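Local coordinates for glucosamine-6-phosphate deaminase (Thermotoga maritima, PDB 1J5X), which belongs to the SIS-domain family and is built from two alpha/beta halves, each around a parallel beta sheet, at residues V55-C60 and L68-Y73. Sequence-based numbering, arbitrary orientation.
Sequences VLFVGC and LTISYY
Phe-57, on strand 54-59, lays one face of its ring against the backbone of Ser-71 on helix 62-78, with Ser-71 CA 4.1 Å from the ring centroid, 25° off the normal and displaced toward the rim: a CH-pi contact. Ser-71 CB sits beside it, 3.6 Å from Phe-57 CD1. On the same side of the ring plane, Ile-70 CG2 approaches obliquely, 3.5 Å from Phe-57 CD2, and the two side chains cross at about a right angle. Phe-57 points toward the helix, and with CG anti to the carbonyl carbon (chi1 -66°) its ring lies against Ser-71 and Ile-70. In Ile-70, CG1 is anti to the backbone N (chi1 -173°), leaving CG2 to meet the ring while the side chain also packs on Leu-171 and Met-172 of helix 162-179. The Ser-71 hydroxyl turns back along its own helix and donates to Leu-68 O (OG to O 2.6 Å), an acceptor shared with Tyr-72 N. Phe-105 of neighbouring strand 102-107 stacks on Phe-57, and Phe-74 meets it edge-to-face; strand 81-86 completes the beta-alpha-beta unit. No hydrogen bond crosses between strand and helix; with the serine hydroxyl satisfied internally, dispersion and CH-pi contact hold this buried interface.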
ATOM      1  N   VAL A  55      -4.527  -5.597 -18.182  1.00 25.86           N
ATOM      2  CA  VAL A  55      -3.256  -5.134 -17.636  1.00 22.62           C
ATOM      3  C   VAL A  55      -3.017  -5.852 -16.330  1.00 22.60           C
ATOM      4  O   VAL A  55      -3.908  -5.952 -15.482  1.00 19.05           O
ATOM      5  CB  VAL A  55      -3.218  -3.636 -17.454  1.00 23.91           C
ATOM      6  CG1 VAL A  55      -1.835  -3.199 -16.844  1.00 22.54           C
ATOM      7  CG2 VAL A  55      -3.467  -2.955 -18.846  1.00 25.82           C
ATOM      8  N   LEU A  56      -1.827  -6.454 -16.221  1.00 17.88           N
ATOM      9  CA  LEU A  56      -1.445  -7.169 -15.015  1.00 17.83           C
ATOM     10  C   LEU A  56      -0.531  -6.299 -14.114  1.00 15.60           C
ATOM     11  O   LEU A  56       0.193  -5.434 -14.608  1.00 18.85           O
ATOM     12  CB  LEU A  56      -0.640  -8.418 -15.379  1.00 18.70           C
ATOM     13  CG  LEU A  56      -1.209  -9.348 -16.464  1.00 23.11           C
ATOM     14  CD1 LEU A  56      -0.325 -10.623 -16.511  1.00 26.48           C
ATOM     15  CD2 LEU A  56      -2.614  -9.702 -16.131  1.00 24.30           C
ATOM     16  N   PHE A  57      -0.605  -6.551 -12.798  1.00 14.99           N
ATOM     17  CA  PHE A  57       0.205  -5.846 -11.800  1.00 15.06           C
ATOM     18  C   PHE A  57       0.798  -7.004 -11.012  1.00 15.95           C
ATOM     19  O   PHE A  57       0.076  -7.760 -10.394  1.00 15.36           O
ATOM     20  CB  PHE A  57      -0.692  -4.956 -10.975  1.00 16.42           C
ATOM     21  CG  PHE A  57      -1.290  -3.839 -11.799  1.00 16.33           C
ATOM     22  CD1 PHE A  57      -2.488  -4.043 -12.527  1.00 18.83           C
ATOM     23  CD2 PHE A  57      -0.633  -2.630 -11.896  1.00 18.53           C
ATOM     24  CE1 PHE A  57      -3.003  -3.006 -13.343  1.00 17.50           C
ATOM     25  CE2 PHE A  57      -1.130  -1.585 -12.702  1.00 21.22           C
ATOM     26  CZ  PHE A  57      -2.320  -1.786 -13.424  1.00 19.07           C
ATOM     27  N   VAL A  58       2.138  -7.124 -11.022  1.00 16.22           N
ATOM     28  CA  VAL A  58       2.743  -8.350 -10.446  1.00 15.04           C
ATOM     29  C   VAL A  58       3.843  -7.977  -9.452  1.00 16.01           C
ATOM     30  O   VAL A  58       4.700  -7.170  -9.799  1.00 17.07           O
ATOM     31  CB  VAL A  58       3.398  -9.147 -11.639  1.00 15.31           C
ATOM     32  CG1 VAL A  58       4.111 -10.404 -11.148  1.00 14.36           C
ATOM     33  CG2 VAL A  58       2.270  -9.523 -12.695  1.00 17.00           C
ATOM     34  N   GLY A  59       3.834  -8.562  -8.263  1.00 16.09           N
ATOM     35  CA  GLY A  59       4.881  -8.186  -7.306  1.00 19.31           C
ATOM     36  C   GLY A  59       4.842  -9.071  -6.085  1.00 19.96           C
ATOM     37  O   GLY A  59       3.992  -9.947  -6.038  1.00 16.64           O
ATOM     38  N   CYS A  60       5.749  -8.843  -5.115  1.00 15.45           N
ATOM     39  CA  CYS A  60       5.836  -9.638  -3.882  1.00 15.13           C
ATOM     40  C   CYS A  60       5.775  -8.794  -2.621  1.00 14.70           C
ATOM     41  O   CYS A  60       6.342  -7.676  -2.603  1.00 16.50           O
ATOM     42  CB  CYS A  60       7.173 -10.412  -3.805  1.00 14.53           C
ATOM     43  SG  CYS A  60       7.481 -11.507  -5.225  1.00 20.19           S
ATOM     44  N   LEU A  68      -1.893  -4.756  -6.009  1.00 15.21           N
ATOM     45  CA  LEU A  68      -3.318  -4.950  -5.776  1.00 16.59           C
ATOM     46  C   LEU A  68      -4.033  -3.594  -5.705  1.00 18.28           C
ATOM     47  O   LEU A  68      -5.049  -3.378  -6.397  1.00 19.06           O
ATOM     48  CB  LEU A  68      -3.548  -5.699  -4.471  1.00 18.67           C
ATOM     49  CG  LEU A  68      -5.002  -5.908  -4.097  1.00 18.95           C
ATOM     50  CD1 LEU A  68      -5.715  -6.801  -5.148  1.00 19.76           C
ATOM     51  CD2 LEU A  68      -5.046  -6.620  -2.729  1.00 20.58           C
ATOM     52  N   THR A  69      -3.494  -2.683  -4.899  1.00 16.71           N
ATOM     53  CA  THR A  69      -4.111  -1.364  -4.743  1.00 18.22           C
ATOM     54  C   THR A  69      -4.230  -0.622  -6.070  1.00 18.57           C
ATOM     55  O   THR A  69      -5.313  -0.113  -6.402  1.00 16.16           O
ATOM     56  CB  THR A  69      -3.316  -0.511  -3.755  1.00 17.75           C
ATOM     57  OG1 THR A  69      -3.166  -1.264  -2.526  1.00 15.91           O
ATOM     58  CG2 THR A  69      -4.134   0.817  -3.427  1.00 17.63           C
ATOM     59  N   ILE A  70      -3.153  -0.591  -6.875  1.00 16.91           N
ATOM     60  CA  ILE A  70      -3.267   0.140  -8.119  1.00 15.09           C
ATOM     61  C   ILE A  70      -4.148  -0.589  -9.137  1.00 16.86           C
ATOM     62  O   ILE A  70      -4.845   0.059  -9.930  1.00 16.60           O
ATOM     63  CB  ILE A  70      -1.836   0.510  -8.661  1.00 17.98           C
ATOM     64  CG1 ILE A  70      -1.928   1.445  -9.890  1.00 16.61           C
ATOM     65  CG2 ILE A  70      -1.058  -0.766  -8.988  1.00 15.61           C
ATOM     66  CD1 ILE A  70      -2.662   2.825  -9.562  1.00 19.13           C
ATOM     67  N   SER A  71      -4.195  -1.929  -9.096  1.00 14.56           N
ATOM     68  CA  SER A  71      -5.029  -2.693 -10.047  1.00 16.57           C
ATOM     69  C   SER A  71      -6.515  -2.239  -9.883  1.00 17.94           C
ATOM     70  O   SER A  71      -7.252  -2.038 -10.886  1.00 17.27           O
ATOM     71  CB  SER A  71      -4.913  -4.220  -9.828  1.00 16.31           C
ATOM     72  OG  SER A  71      -5.500  -4.693  -8.623  1.00 21.22           O
ATOM     73  N   TYR A  72      -6.950  -2.063  -8.646  1.00 16.49           N
ATOM     74  CA  TYR A  72      -8.360  -1.615  -8.456  1.00 16.22           C
ATOM     75  C   TYR A  72      -8.530  -0.238  -9.111  1.00 17.62           C
ATOM     76  O   TYR A  72      -9.507   0.030  -9.827  1.00 18.93           O
ATOM     77  CB  TYR A  72      -8.748  -1.401  -6.988  1.00 18.91           C
ATOM     78  CG  TYR A  72      -9.043  -2.627  -6.158  1.00 20.78           C
ATOM     79  CD1 TYR A  72     -10.261  -3.273  -6.251  1.00 23.52           C
ATOM     80  CD2 TYR A  72      -8.114  -3.107  -5.259  1.00 20.40           C
ATOM     81  CE1 TYR A  72     -10.551  -4.388  -5.464  1.00 25.52           C
ATOM     82  CE2 TYR A  72      -8.374  -4.184  -4.478  1.00 18.78           C
ATOM     83  CZ  TYR A  72      -9.597  -4.833  -4.575  1.00 25.87           C
ATOM     84  OH  TYR A  72      -9.869  -5.914  -3.770  1.00 27.33           O
ATOM     85  N   TYR A  73      -7.603   0.678  -8.821  1.00 17.27           N
ATOM     86  CA  TYR A  73      -7.722   2.033  -9.358  1.00 18.39           C
ATOM     87  C   TYR A  73      -7.677   2.101 -10.882  1.00 18.43           C
ATOM     88  O   TYR A  73      -8.423   2.880 -11.520  1.00 17.31           O
ATOM     89  CB  TYR A  73      -6.645   2.923  -8.751  1.00 18.40           C
ATOM     90  CG  TYR A  73      -6.944   4.409  -8.871  1.00 16.89           C
ATOM     91  CD1 TYR A  73      -7.975   4.995  -8.138  1.00 19.05           C
ATOM     92  CD2 TYR A  73      -6.227   5.209  -9.744  1.00 15.52           C
ATOM     93  CE1 TYR A  73      -8.289   6.352  -8.277  1.00 17.60           C
ATOM     94  CE2 TYR A  73      -6.519   6.567  -9.885  1.00 17.37           C
ATOM     95  CZ  TYR A  73      -7.558   7.142  -9.160  1.00 17.64           C
ATOM     96  OH  TYR A  73      -7.914   8.462  -9.350  1.00 18.98           O
TER